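Local coordinates for protein carboxylesterase (Ferroplasma acidiphilum, PDB 3WJ2) that probably hydrolyses carboxylic ester bonds, as an alpha/beta-hydrolase-fold carboxylesterase adapted to low pH, at residues 63-68 with 114-119; 79-84 with 151-156; 180-185 with 243-248; 85-90 with 155-160. One frame throughout, in Å; residues are numbered along the deposited sequence.

Contact 1: 63-68 with 114-119; sequences RTLNAR and EYRLAP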
loop_
_atom_site.group_PDB
_atom_site.type_symbol
_atom_site.label_atom_id
_atom_site.label_comp_id
_atom_site.label_asym_id
_atom_site.label_seq_id
_atom_site.Cartn_x
_atom_site.Cartn_y
_atom_site.Cartn_z
ATOM N N ARG B 63 34.023 -24.584 -18.898
ATOM C CA ARG B 63 33.971 -23.212 -19.328
ATOM C C ARG B 63 34.842 -22.401 -18.388
ATOM O O ARG B 63 35.010 -22.771 -17.261
ATOM C CB ARG B 63 32.492 -22.650 -19.328
ATOM C CG ARG B 63 31.895 -22.320 -17.933
ATOM C CD ARG B 63 31.453 -23.624 -17.205
ATOM N NE ARG B 63 30.612 -23.267 -16.050
ATOM C CZ ARG B 63 30.320 -24.062 -15.020
ATOM N NH1 ARG B 63 29.428 -23.643 -14.090
ATOM N NH2 ARG B 63 30.883 -25.302 -14.884
ATOM N N THR B 64 35.392 -21.314 -18.923
ATOM C CA THR B 64 36.200 -20.391 -18.121
ATOM C C THR B 64 35.464 -19.029 -18.085
ATOM O O THR B 64 34.904 -18.577 -19.107
ATOM C CB THR B 64 37.556 -20.231 -18.853
ATOM O OG1 THR B 64 38.197 -21.525 -18.823
ATOM C CG2 THR B 64 38.387 -19.191 -18.182
ATOM N N LEU B 65 35.438 -18.424 -16.884
ATOM C CA LEU B 65 34.781 -17.130 -16.736
ATOM C C LEU B 65 35.866 -16.077 -16.492
ATOM O O LEU B 65 36.841 -16.339 -15.730
ATOM C CB LEU B 65 33.941 -17.116 -15.450
ATOM C CG LEU B 65 32.951 -18.305 -15.427
ATOM C CD1 LEU B 65 32.071 -18.154 -14.137
ATOM C CD2 LEU B 65 31.993 -18.446 -16.622
ATOM N N ASN B 66 35.597 -14.888 -16.982
ATOM C CA ASN B 66 36.413 -13.748 -16.535
ATOM C C ASN B 66 36.013 -13.325 -15.127
ATOM O O ASN B 66 34.818 -13.393 -14.747
ATOM C CB ASN B 66 36.273 -12.525 -17.433
ATOM C CG ASN B 66 36.842 -12.721 -18.818
ATOM O OD1 ASN B 66 36.297 -12.228 -19.846
ATOM N ND2 ASN B 66 37.940 -13.375 -18.865
ATOM N N ALA B 67 36.980 -12.852 -14.325
ATOM C CA ALA B 67 36.715 -12.222 -12.993
ATOM C C ALA B 67 37.656 -11.076 -12.770
ATOM O O ALA B 67 38.828 -11.155 -13.218
ATOM C CB ALA B 67 36.832 -13.166 -11.903
ATOM N N ARG B 68 37.168 -9.984 -12.199
ATOM C CA ARG B 68 38.060 -8.869 -11.834
ATOM C C ARG B 68 38.008 -8.654 -10.354
ATOM O O ARG B 68 36.899 -8.420 -9.789
ATOM C CB ARG B 68 37.729 -7.608 -12.631
ATOM C CG ARG B 68 38.587 -6.425 -12.265
ATOM C CD ARG B 68 38.398 -5.275 -13.204
ATOM N NE ARG B 68 38.868 -5.596 -14.582
ATOM C CZ ARG B 68 38.546 -4.964 -15.720
ATOM N NH1 ARG B 68 37.688 -3.901 -15.763
ATOM N NH2 ARG B 68 39.074 -5.430 -16.875
ATOM N N GLU B 114 32.064 -12.691 -14.345
ATOM C CA GLU B 114 31.296 -12.741 -15.595
ATOM C C GLU B 114 30.680 -14.086 -15.870
ATOM O O GLU B 114 31.251 -14.906 -16.660
ATOM C CB GLU B 114 32.132 -12.346 -16.854
ATOM C CG GLU B 114 31.984 -10.953 -17.146
ATOM C CD GLU B 114 32.815 -10.529 -18.361
ATOM O OE1 GLU B 114 33.387 -11.359 -19.141
ATOM O OE2 GLU B 114 32.956 -9.314 -18.416
ATOM N N TYR B 115 29.456 -14.308 -15.370
ATOM C CA TYR B 115 28.728 -15.540 -15.731
ATOM C C TYR B 115 28.168 -15.497 -17.117
ATOM O O TYR B 115 28.161 -14.425 -17.756
ATOM C CB TYR B 115 27.566 -15.720 -14.697
ATOM C CG TYR B 115 26.598 -14.512 -14.644
ATOM C CD1 TYR B 115 25.484 -14.447 -15.537
ATOM C CD2 TYR B 115 26.841 -13.439 -13.732
ATOM C CE1 TYR B 115 24.638 -13.337 -15.436
ATOM C CE2 TYR B 115 25.923 -12.380 -13.617
ATOM C CZ TYR B 115 24.871 -12.365 -14.492
ATOM O OH TYR B 115 23.948 -11.332 -14.527
ATOM N N ARG B 116 27.772 -16.651 -17.621
ATOM C CA ARG B 116 27.325 -16.790 -19.054
ATOM C C ARG B 116 25.902 -16.214 -19.175
ATOM O O ARG B 116 25.033 -16.358 -18.260
ATOM C CB ARG B 116 27.404 -18.232 -19.486
ATOM C CG ARG B 116 28.920 -18.642 -19.586
ATOM C CD ARG B 116 29.044 -20.166 -19.851
ATOM N NE ARG B 116 28.457 -20.911 -18.731
ATOM C CZ ARG B 116 28.199 -22.216 -18.700
ATOM N NH1 ARG B 116 28.493 -22.892 -19.851
ATOM N NH2 ARG B 116 27.652 -22.810 -17.643
ATOM N N LEU B 117 25.640 -15.589 -20.324
ATOM C CA LEU B 117 24.429 -14.836 -20.520
ATOM C C LEU B 117 23.492 -15.521 -21.510
ATOM O O LEU B 117 23.872 -16.247 -22.415
ATOM C CB LEU B 117 24.760 -13.396 -21.056
ATOM C CG LEU B 117 25.667 -12.673 -20.097
ATOM C CD1 LEU B 117 26.202 -11.358 -20.872
ATOM C CD2 LEU B 117 24.897 -12.307 -18.838
ATOM N N ALA B 118 22.197 -15.229 -21.315
ATOM C CA ALA B 118 21.114 -15.783 -22.120
ATOM C C ALA B 118 20.817 -14.820 -23.268
ATOM O O ALA B 118 21.207 -13.617 -23.211
ATOM C CB ALA B 118 19.864 -15.846 -21.223
ATOM N N PRO B 119 20.206 -15.357 -24.361
ATOM C CA PRO B 119 19.684 -16.716 -24.554
ATOM C C PRO B 119 20.709 -17.693 -25.080
ATOM O O PRO B 119 20.364 -18.895 -25.198
ATOM C CB PRO B 119 18.584 -16.508 -25.656
ATOM C CG PRO B 119 19.217 -15.372 -26.461
ATOM C CD PRO B 119 19.844 -14.449 -25.466
HETATM O O HOH W 1 33.581 -14.385 -19.006
#
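Asn66 and Glu114 join a strand to the loop that follows its sheet neighbour: the partly buried contact lies where strand 109-113 has just run out beside the antiparallel strand 63-71. The amide N of Glu114 gives a nearly straight bond to Asn66 O (2.9 Å, 168°). A water then bridges what direct bonding leaves over: it accepts from Asn66 N at 2.9 Å, donates to Glu114 OE1 at 3.0 Å and reaches Glu114 O only weakly. The other carboxylate oxygen, Glu114 OE2, takes the amide of Ile92. Leu65 lays CD2 on the loop backbone, 3.6 Å from Glu114 O. The strands belong to the antiparallel flank of the alpha/beta-hydrolase sheet, whose remaining strands run parallel, and from here the chain leads on to helix 125-139. Acidic residues of that helix hold a pair of arginines that cross at about a right angle. Arg63 NE stands over one face of the Arg116 guanidinium, 3.4 Å from its NH2, the planes 37° apart. Both are donors and do not bond each other; instead Asp129 takes Arg63 NE with OD1 and Arg116 NE with OD2, while Asp132 pairs with Arg63 NH1. In Arg63, chi1 (75°) puts CG between the backbone N and the carbonyl carbon, 3.8 Å from Arg116 CZ, and the bend at chi2 brings CD to Arg116 too.

Contact 2: 79-84 with 151-156; sequences ILYYHG and GVAGDS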
loop_
_atom_site.group_PDB
_atom_site.type_symbol
_atom_site.label_atom_id
_atom_site.label_comp_id
_atom_site.label_asym_id
_atom_site.label_seq_id
_atom_site.Cartn_x
_atom_site.Cartn_y
_atom_site.Cartn_z
ATOM N N ILE B 79 34.028 -10.338 -1.163
ATOM C CA ILE B 79 32.638 -10.575 -1.675
ATOM C C ILE B 79 32.748 -10.952 -3.149
ATOM O O ILE B 79 33.387 -10.238 -3.911
ATOM C CB ILE B 79 31.868 -9.281 -1.504
ATOM C CG1 ILE B 79 31.572 -8.926 -0.079
ATOM C CG2 ILE B 79 30.584 -9.284 -2.374
ATOM C CD1 ILE B 79 30.720 -9.948 0.731
ATOM N N LEU B 80 32.117 -12.064 -3.547
ATOM C CA LEU B 80 31.987 -12.384 -4.974
ATOM C C LEU B 80 30.755 -11.614 -5.449
ATOM O O LEU B 80 29.675 -11.785 -4.853
ATOM C CB LEU B 80 31.844 -13.871 -5.202
ATOM C CG LEU B 80 32.855 -14.689 -4.384
ATOM C CD1 LEU B 80 32.627 -16.170 -4.824
ATOM C CD2 LEU B 80 34.256 -14.224 -4.564
ATOM N N TYR B 81 30.910 -10.818 -6.501
ATOM C CA TYR B 81 29.825 -9.922 -6.977
ATOM C C TYR B 81 29.365 -10.417 -8.305
ATOM O O TYR B 81 30.158 -10.590 -9.269
ATOM C CB TYR B 81 30.336 -8.453 -7.096
ATOM C CG TYR B 81 29.115 -7.562 -7.201
ATOM C CD1 TYR B 81 28.517 -7.118 -5.998
ATOM C CD2 TYR B 81 28.574 -7.267 -8.451
ATOM C CE1 TYR B 81 27.349 -6.327 -6.056
ATOM C CE2 TYR B 81 27.331 -6.508 -8.501
ATOM C CZ TYR B 81 26.759 -6.109 -7.292
ATOM O OH TYR B 81 25.567 -5.411 -7.333
ATOM N N TYR B 82 28.057 -10.613 -8.457
ATOM C CA TYR B 82 27.479 -11.017 -9.724
ATOM C C TYR B 82 26.591 -9.911 -10.264
ATOM O O TYR B 82 25.576 -9.486 -9.703
ATOM C CB TYR B 82 26.597 -12.346 -9.594
ATOM C CG TYR B 82 27.433 -13.470 -8.962
ATOM C CD1 TYR B 82 28.195 -14.270 -9.740
ATOM C CD2 TYR B 82 27.468 -13.630 -7.520
ATOM C CE1 TYR B 82 29.066 -15.215 -9.174
ATOM C CE2 TYR B 82 28.304 -14.597 -6.969
ATOM C CZ TYR B 82 29.037 -15.406 -7.821
ATOM O OH TYR B 82 29.927 -16.341 -7.324
ATOM N N HIS B 83 27.017 -9.347 -11.411
ATOM C CA HIS B 83 26.345 -8.113 -11.891
ATOM C C HIS B 83 24.922 -8.393 -12.365
ATOM O O HIS B 83 24.502 -9.564 -12.624
ATOM C CB HIS B 83 27.148 -7.607 -13.175
ATOM C CG HIS B 83 27.085 -8.520 -14.377
ATOM N ND1 HIS B 83 26.062 -8.500 -15.306
ATOM C CD2 HIS B 83 27.960 -9.448 -14.810
ATOM C CE1 HIS B 83 26.306 -9.418 -16.216
ATOM N NE2 HIS B 83 27.448 -10.008 -15.924
ATOM N N GLY B 84 24.151 -7.339 -12.470
ATOM C CA GLY B 84 22.770 -7.368 -13.051
ATOM C C GLY B 84 22.712 -7.234 -14.561
ATOM O O GLY B 84 23.774 -7.173 -15.205
ATOM N N GLY B 151 31.788 -13.787 1.099
ATOM C CA GLY B 151 30.286 -13.630 0.926
ATOM C C GLY B 151 29.993 -13.485 -0.556
ATOM O O GLY B 151 30.873 -13.537 -1.398
ATOM N N VAL B 152 28.701 -13.401 -0.811
ATOM C CA VAL B 152 28.241 -13.244 -2.202
ATOM C C VAL B 152 27.281 -12.101 -2.278
ATOM O O VAL B 152 26.635 -11.753 -1.298
ATOM C CB VAL B 152 27.600 -14.508 -2.790
ATOM C CG1 VAL B 152 28.663 -15.643 -2.884
ATOM C CG2 VAL B 152 26.372 -15.012 -1.944
ATOM N N ALA B 153 27.211 -11.491 -3.478
ATOM C CA ALA B 153 26.374 -10.285 -3.608
ATOM C C ALA B 153 25.983 -10.107 -5.048
ATOM O O ALA B 153 26.649 -10.674 -5.935
ATOM C CB ALA B 153 27.195 -9.101 -3.136
ATOM N N GLY B 154 24.964 -9.320 -5.279
ATOM C CA GLY B 154 24.647 -8.964 -6.724
ATOM C C GLY B 154 23.503 -7.946 -6.756
ATOM O O GLY B 154 23.041 -7.537 -5.706
ATOM N N ASP B 155 23.211 -7.498 -7.952
ATOM C CA ASP B 155 22.022 -6.664 -8.175
ATOM C C ASP B 155 21.193 -7.235 -9.240
ATOM O O ASP B 155 21.635 -7.822 -10.188
ATOM C CB ASP B 155 22.468 -5.228 -8.538
ATOM C CG ASP B 155 23.291 -5.144 -9.803
ATOM O OD1 ASP B 155 24.450 -5.632 -9.815
ATOM O OD2 ASP B 155 22.797 -4.682 -10.871
ATOM N N SER B 156 19.869 -7.053 -9.062
ATOM C CA SER B 156 18.932 -7.468 -10.039
ATOM C C SER B 156 19.114 -8.965 -10.361
ATOM O O SER B 156 19.107 -9.858 -9.439
ATOM C CB SER B 156 18.969 -6.532 -11.266
ATOM O OG SER B 156 17.761 -6.796 -12.044
#
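Tyr81 lies over the neighbouring strand with its ring over Ala153 and Gly154 and its hydroxyl on Asp155. The two strands are parallel neighbours in the central sheet of the alpha/beta-hydrolase fold, their axes 4.4 Å apart at closest approach, and strand 151-155 leads into what is probably the nucleophile elbow, a GxSxG turn holding Gly154 and Ser156. The Tyr81 side chain leaves CB on the face that also carries Ile79 and Ala153. With CG anti to the backbone N (chi1 -164°), the ring is laid along the course of the partner strand. CD1 meets Ala153 CB at 3.7 Å; CE1 and CZ pass over Gly154 CA, whose hydrogen makes a CH-pi contact with one ring face; CE2 and then OH come to Asp155. The phenol gives its proton to Asp155 OD1 (2.7 Å), approaching on the anti side and 25° out of the carboxylate plane, and bonds Tyr98 OH as well. A phenylalanine here would probably keep the cover over Gly154 but leave Asp155 OD1 with the weak bond from Gly84 N as its partner in this contact, so that the carboxylate is held less firmly against rotation about CB-CG. Earlier on the same face, Ile79 CG2 presses on Ala153 CB at a tight 3.5 Å, and a CB on Gly151 would clash with Ile79 CD1. Backbone bonds alternate between the strands, among them Tyr82 N to Ala153 O at 2.9 Å. Where the pairing ends, Gly84 N makes a weak 3.2 Å bond to Asp155 OD1.

Contact 3: 180-185 with 243-248; sequences QVLFYP and AIMVTN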
loop_
_atom_site.group_PDB
_atom_site.type_symbol
_atom_site.label_atom_id
_atom_site.label_comp_id
_atom_site.label_asym_id
_atom_site.label_seq_id
_atom_site.Cartn_x
_atom_site.Cartn_y
_atom_site.Cartn_z
ATOM N N GLN B 180 24.858 -12.902 2.218
ATOM C CA GLN B 180 24.274 -12.678 0.901
ATOM C C GLN B 180 23.802 -11.275 0.873
ATOM O O GLN B 180 22.956 -10.901 1.652
ATOM C CB GLN B 180 23.185 -13.751 0.564
ATOM C CG GLN B 180 22.056 -13.822 1.635
ATOM C CD GLN B 180 21.021 -14.849 1.288
ATOM O OE1 GLN B 180 20.617 -14.942 0.159
ATOM N NE2 GLN B 180 20.564 -15.644 2.326
ATOM N N VAL B 181 24.356 -10.485 -0.052
ATOM C CA VAL B 181 24.028 -9.016 -0.068
ATOM C C VAL B 181 23.214 -8.844 -1.382
ATOM O O VAL B 181 23.717 -9.061 -2.534
ATOM C CB VAL B 181 25.281 -8.229 -0.193
ATOM C CG1 VAL B 181 24.822 -6.739 -0.212
ATOM C CG2 VAL B 181 26.167 -8.458 1.015
ATOM N N LEU B 182 21.910 -8.570 -1.202
ATOM C CA LEU B 182 21.006 -8.692 -2.355
ATOM C C LEU B 182 20.428 -7.333 -2.668
ATOM O O LEU B 182 19.513 -6.852 -2.028
ATOM C CB LEU B 182 19.771 -9.656 -1.986
ATOM C CG LEU B 182 20.286 -11.022 -1.474
ATOM C CD1 LEU B 182 19.029 -11.851 -0.942
ATOM C CD2 LEU B 182 21.089 -11.853 -2.492
ATOM N N PHE B 183 20.919 -6.726 -3.783
ATOM C CA PHE B 183 20.261 -5.495 -4.204
ATOM C C PHE B 183 19.198 -5.836 -5.206
ATOM O O PHE B 183 19.433 -6.284 -6.360
ATOM C CB PHE B 183 21.355 -4.584 -4.976
ATOM C CG PHE B 183 22.319 -3.899 -4.065
ATOM C CD1 PHE B 183 22.023 -2.643 -3.538
ATOM C CD2 PHE B 183 23.598 -4.479 -3.831
ATOM C CE1 PHE B 183 22.925 -2.037 -2.626
ATOM C CE2 PHE B 183 24.536 -3.833 -2.947
ATOM C CZ PHE B 183 24.193 -2.595 -2.395
ATOM N N TYR B 184 17.941 -5.625 -4.743
ATOM C CA TYR B 184 16.748 -5.807 -5.588
ATOM C C TYR B 184 16.816 -6.999 -6.583
ATOM O O TYR B 184 16.667 -6.861 -7.833
ATOM C CB TYR B 184 16.339 -4.460 -6.279
ATOM C CG TYR B 184 17.487 -3.694 -6.906
ATOM C CD1 TYR B 184 17.832 -3.979 -8.207
ATOM C CD2 TYR B 184 18.166 -2.757 -6.119
ATOM C CE1 TYR B 184 18.902 -3.187 -8.790
ATOM C CE2 TYR B 184 19.184 -1.965 -6.645
ATOM C CZ TYR B 184 19.510 -2.236 -7.946
ATOM O OH TYR B 184 20.603 -1.494 -8.520
ATOM N N PRO B 185 16.882 -8.265 -6.043
ATOM C CA PRO B 185 16.927 -9.417 -6.941
ATOM C C PRO B 185 15.547 -9.687 -7.650
ATOM O O PRO B 185 14.482 -9.315 -7.089
ATOM C CB PRO B 185 17.083 -10.608 -5.963
ATOM C CG PRO B 185 16.660 -10.061 -4.582
ATOM C CD PRO B 185 17.047 -8.540 -4.617
ATOM N N ALA B 243 21.532 -12.175 5.630
ATOM C CA ALA B 243 21.192 -11.472 4.400
ATOM C C ALA B 243 21.118 -9.956 4.670
ATOM O O ALA B 243 20.718 -9.480 5.786
ATOM C CB ALA B 243 19.855 -11.909 3.860
ATOM N N ILE B 244 21.502 -9.209 3.608
ATOM C CA ILE B 244 21.133 -7.771 3.511
ATOM C C ILE B 244 20.304 -7.675 2.228
ATOM O O ILE B 244 20.772 -8.071 1.137
ATOM C CB ILE B 244 22.340 -6.894 3.396
ATOM C CG1 ILE B 244 23.290 -7.092 4.589
ATOM C CG2 ILE B 244 21.932 -5.402 3.213
ATOM C CD1 ILE B 244 24.726 -6.361 4.380
ATOM N N MET B 245 19.090 -7.087 2.335
ATOM C CA MET B 245 18.157 -6.970 1.202
ATOM C C MET B 245 17.869 -5.501 1.019
ATOM O O MET B 245 17.527 -4.804 1.962
ATOM C CB MET B 245 16.800 -7.676 1.436
ATOM C CG MET B 245 15.782 -7.381 0.351
ATOM S SD MET B 245 16.140 -8.312 -1.190
ATOM C CE MET B 245 15.597 -10.029 -0.738
ATOM N N VAL B 246 18.092 -5.039 -0.234
ATOM C CA VAL B 246 17.717 -3.623 -0.548
ATOM C C VAL B 246 16.673 -3.706 -1.624
ATOM O O VAL B 246 16.826 -4.305 -2.673
ATOM C CB VAL B 246 18.977 -2.908 -1.151
ATOM C CG1 VAL B 246 18.583 -1.472 -1.548
ATOM C CG2 VAL B 246 20.140 -2.921 -0.063
ATOM N N THR B 247 15.536 -3.056 -1.368
ATOM C CA THR B 247 14.487 -2.926 -2.391
ATOM C C THR B 247 14.284 -1.434 -2.655
ATOM O O THR B 247 14.809 -0.551 -1.959
ATOM C CB THR B 247 13.104 -3.490 -1.806
ATOM O OG1 THR B 247 12.605 -2.564 -0.841
ATOM C CG2 THR B 247 13.393 -4.822 -1.104
ATOM N N ASN B 248 13.587 -1.209 -3.770
ATOM C CA ASN B 248 13.340 0.213 -4.187
ATOM C C ASN B 248 11.827 0.452 -4.133
ATOM O O ASN B 248 11.060 -0.394 -4.582
ATOM C CB ASN B 248 13.731 0.340 -5.659
ATOM C CG ASN B 248 15.210 -0.040 -5.880
ATOM O OD1 ASN B 248 16.091 0.590 -5.327
ATOM N ND2 ASN B 248 15.438 -1.036 -6.691
#
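Tyr184 presents one ring face to Asn248, whose ND2 stands 3.3 Å from Tyr184 CD2, and the opposite face to the CB of its own neighbour Phe183; Val246 O lies at the ring edge. These groups close the C-terminal ends of two parallel strands, 180-183 and 243-248, in the central sheet of the alpha/beta-hydrolase fold. The Asn248 amide is inclined 50° to the ring, and its polar atoms are spoken for elsewhere: OD1 bonds Ser283 OG and ND2 bonds Asp251 OD2. The Tyr184 hydroxyl meets the amide of Ala284, and its ring meets His281 edge-to-face, so the tyrosine ties the strand ends to the loop after strand 271-280. In relatives with this fold, that end of the sheet carries the active-site loops. Further back the Phe183 ring runs alongside Val246, CD1 lying 3.9 Å from Val246 CB, on the face shared with Val181 and Ile244. On the other face, Met245 is bent at chi2 and chi3 (76° and 75°), which turns its thioether back across the seam: SD touches Pro185 CD at 3.6 Å and CE lies 3.9 Å from Leu182 CD1. Helices 157-172 and 254-266 cover that side. Gln180 CG rests on Ala243 CB at 3.7 Å, while its NE2 bonds Pro241 O. The backbones zip together in strict alternation from Ile244 N to Gln180 O as far as Tyr184, with Leu182 N reaching Ile244 O at 2.6 Å.

Contact 4: 85-90 with 155-160; sequences GGFLFG and DSAGAN
Phe87 lays one ring face over the Ala157 methyl, while a water links the same two segments. This is the meeting of a glycine-rich loop after strand 78-82 with the first turn of helix 157-172, which forms part of the probable nucleophile elbow. The His-Gly-Gly-Gly sequence before Phe87 matches the motif that in hormone-sensitive-lipase-like hydrolases supplies oxyanion-hole amides, so a similar role is plausible. On the tight side, Ala157 CB sits almost exactly above the ring centre, 3.5 Å from the Phe87 centroid and 3° off the normal, a CH-pi contact. The amide of Asn160 stands perpendicular to the ring at its edge, OD1 lying 3.6 Å from Phe87 CZ, while ND2 is held by Ser186 O and Phe229 O. Phe87 also stacks with Tyr217. Replacing Phe87 by an alanine would probably uncover the Ala157 methyl and open a gap beside Asn160, loosening the fit of loop to helix. The other side is looser: no direct hydrogen bond crosses the contact, and a water accepting from Gly85 N at 2.8 Å lies 2.6 Å from Ser156 OG, where Gly86 and Ser156 are partly exposed. The loop holds its own shape, Gly85 O accepting from both Leu88 N and Phe89 N, and the Gly85 phi of 122° calls for glycine. Ala157 CB also lies 3.4 Å from Phe87 N and 3.6 Å from Gly86 N.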
loop_
_atom_site.group_PDB
_atom_site.type_symbol
_atom_site.label_atom_id
_atom_site.label_comp_id
_atom_site.label_asym_id
_atom_site.label_seq_id
_atom_site.Cartn_x
_atom_site.Cartn_y
_atom_site.Cartn_z
ATOM N N GLY B 85 21.529 -7.051 -15.088
ATOM C CA GLY B 85 21.367 -7.094 -16.588
ATOM C C GLY B 85 20.374 -8.129 -17.171
ATOM O O GLY B 85 20.463 -8.533 -18.324
ATOM N N GLY B 86 19.408 -8.518 -16.282
ATOM C CA GLY B 86 18.336 -9.363 -16.818
ATOM C C GLY B 86 18.743 -10.735 -17.274
ATOM O O GLY B 86 17.983 -11.386 -17.944
ATOM N N PHE B 87 19.984 -11.157 -16.963
ATOM C CA PHE B 87 20.558 -12.434 -17.428
ATOM C C PHE B 87 21.070 -12.332 -18.860
ATOM O O PHE B 87 21.631 -13.324 -19.410
ATOM C CB PHE B 87 19.683 -13.707 -17.193
ATOM C CG PHE B 87 19.228 -13.854 -15.789
ATOM C CD1 PHE B 87 20.058 -14.408 -14.839
ATOM C CD2 PHE B 87 17.909 -13.478 -15.472
ATOM C CE1 PHE B 87 19.494 -14.554 -13.486
ATOM C CE2 PHE B 87 17.362 -13.627 -14.203
ATOM C CZ PHE B 87 18.227 -14.129 -13.205
ATOM N N LEU B 88 20.908 -11.114 -19.426
ATOM C CA LEU B 88 21.105 -10.976 -20.891
ATOM C C LEU B 88 22.269 -10.056 -21.177
ATOM O O LEU B 88 22.984 -10.311 -22.176
ATOM C CB LEU B 88 19.802 -10.489 -21.565
ATOM C CG LEU B 88 19.755 -10.528 -23.103
ATOM C CD1 LEU B 88 18.311 -10.765 -23.473
ATOM C CD2 LEU B 88 20.218 -9.111 -23.416
ATOM N N PHE B 89 22.404 -9.005 -20.398
ATOM C CA PHE B 89 23.452 -8.004 -20.633
ATOM C C PHE B 89 24.262 -7.713 -19.403
ATOM O O PHE B 89 24.116 -8.323 -18.324
ATOM C CB PHE B 89 22.848 -6.727 -21.349
ATOM C CG PHE B 89 21.964 -5.894 -20.467
ATOM C CD1 PHE B 89 22.454 -4.732 -19.862
ATOM C CD2 PHE B 89 20.649 -6.222 -20.279
ATOM C CE1 PHE B 89 21.640 -3.889 -19.037
ATOM C CE2 PHE B 89 19.830 -5.458 -19.463
ATOM C CZ PHE B 89 20.298 -4.317 -18.807
ATOM N N GLY B 90 25.119 -6.707 -19.476
ATOM C CA GLY B 90 26.076 -6.319 -18.457
ATOM C C GLY B 90 27.356 -7.174 -18.546
ATOM O O GLY B 90 27.316 -8.290 -19.040
ATOM N N ASP B 155 23.211 -7.498 -7.952
ATOM C CA ASP B 155 22.022 -6.664 -8.175
ATOM C C ASP B 155 21.193 -7.235 -9.240
ATOM O O ASP B 155 21.635 -7.822 -10.188
ATOM C CB ASP B 155 22.468 -5.228 -8.538
ATOM C CG ASP B 155 23.291 -5.144 -9.803
ATOM O OD1 ASP B 155 24.450 -5.632 -9.815
ATOM O OD2 ASP B 155 22.797 -4.682 -10.871
ATOM N N SER B 156 19.869 -7.053 -9.062
ATOM C CA SER B 156 18.932 -7.468 -10.039
ATOM C C SER B 156 19.114 -8.965 -10.361
ATOM O O SER B 156 19.107 -9.858 -9.439
ATOM C CB SER B 156 18.969 -6.532 -11.266
ATOM O OG SER B 156 17.761 -6.796 -12.044
ATOM N N ALA B 157 19.257 -9.331 -11.640
ATOM C CA ALA B 157 19.436 -10.771 -11.993
ATOM C C ALA B 157 20.655 -11.384 -11.220
ATOM O O ALA B 157 20.646 -12.550 -10.830
ATOM C CB ALA B 157 19.745 -10.842 -13.564
ATOM N N GLY B 158 21.721 -10.614 -10.929
ATOM C CA GLY B 158 22.888 -11.095 -10.268
ATOM C C GLY B 158 22.570 -11.428 -8.786
ATOM O O GLY B 158 23.187 -12.270 -8.173
ATOM N N ALA B 159 21.684 -10.596 -8.212
ATOM C CA ALA B 159 21.223 -10.880 -6.800
ATOM C C ALA B 159 20.339 -12.132 -6.805
ATOM O O ALA B 159 20.323 -12.797 -5.730
ATOM C CB ALA B 159 20.507 -9.672 -6.192
ATOM N N ASN B 160 19.622 -12.394 -7.891
ATOM C CA ASN B 160 18.894 -13.712 -7.967
ATOM C C ASN B 160 19.915 -14.828 -7.863
ATOM O O ASN B 160 19.776 -15.784 -7.113
ATOM C CB ASN B 160 18.130 -13.793 -9.239
ATOM C CG ASN B 160 17.692 -15.189 -9.549
ATOM O OD1 ASN B 160 18.419 -15.985 -10.071
ATOM N ND2 ASN B 160 16.426 -15.434 -9.350
HETATM O O HOH W 2 18.856 -6.513 -14.331
#

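Overall arrangement
Contacts 2 and 4 share Asp155 and Ser156, their centres about 9 Å apart, so the probable nucleophile elbow is flanked by the strand pairing and by the glycine-rich loop. Contact 3, about 10 Å from contact 2, takes up the next strand: Val181 N bonds Val152 O, and Ser156 N bonds Phe183 O at 2.8 Å, tying the elbow to the next strand as well. Contact 1 lies toward the sheet's antiparallel flank, about 22 Å from contact 3 between centres, yet its loop reaches inward: Tyr115 OH probably bonds His83 O at 2.7 Å, and Ala118 N probably bonds Phe87 O at 2.8 Å, bracing the loop of contact 4.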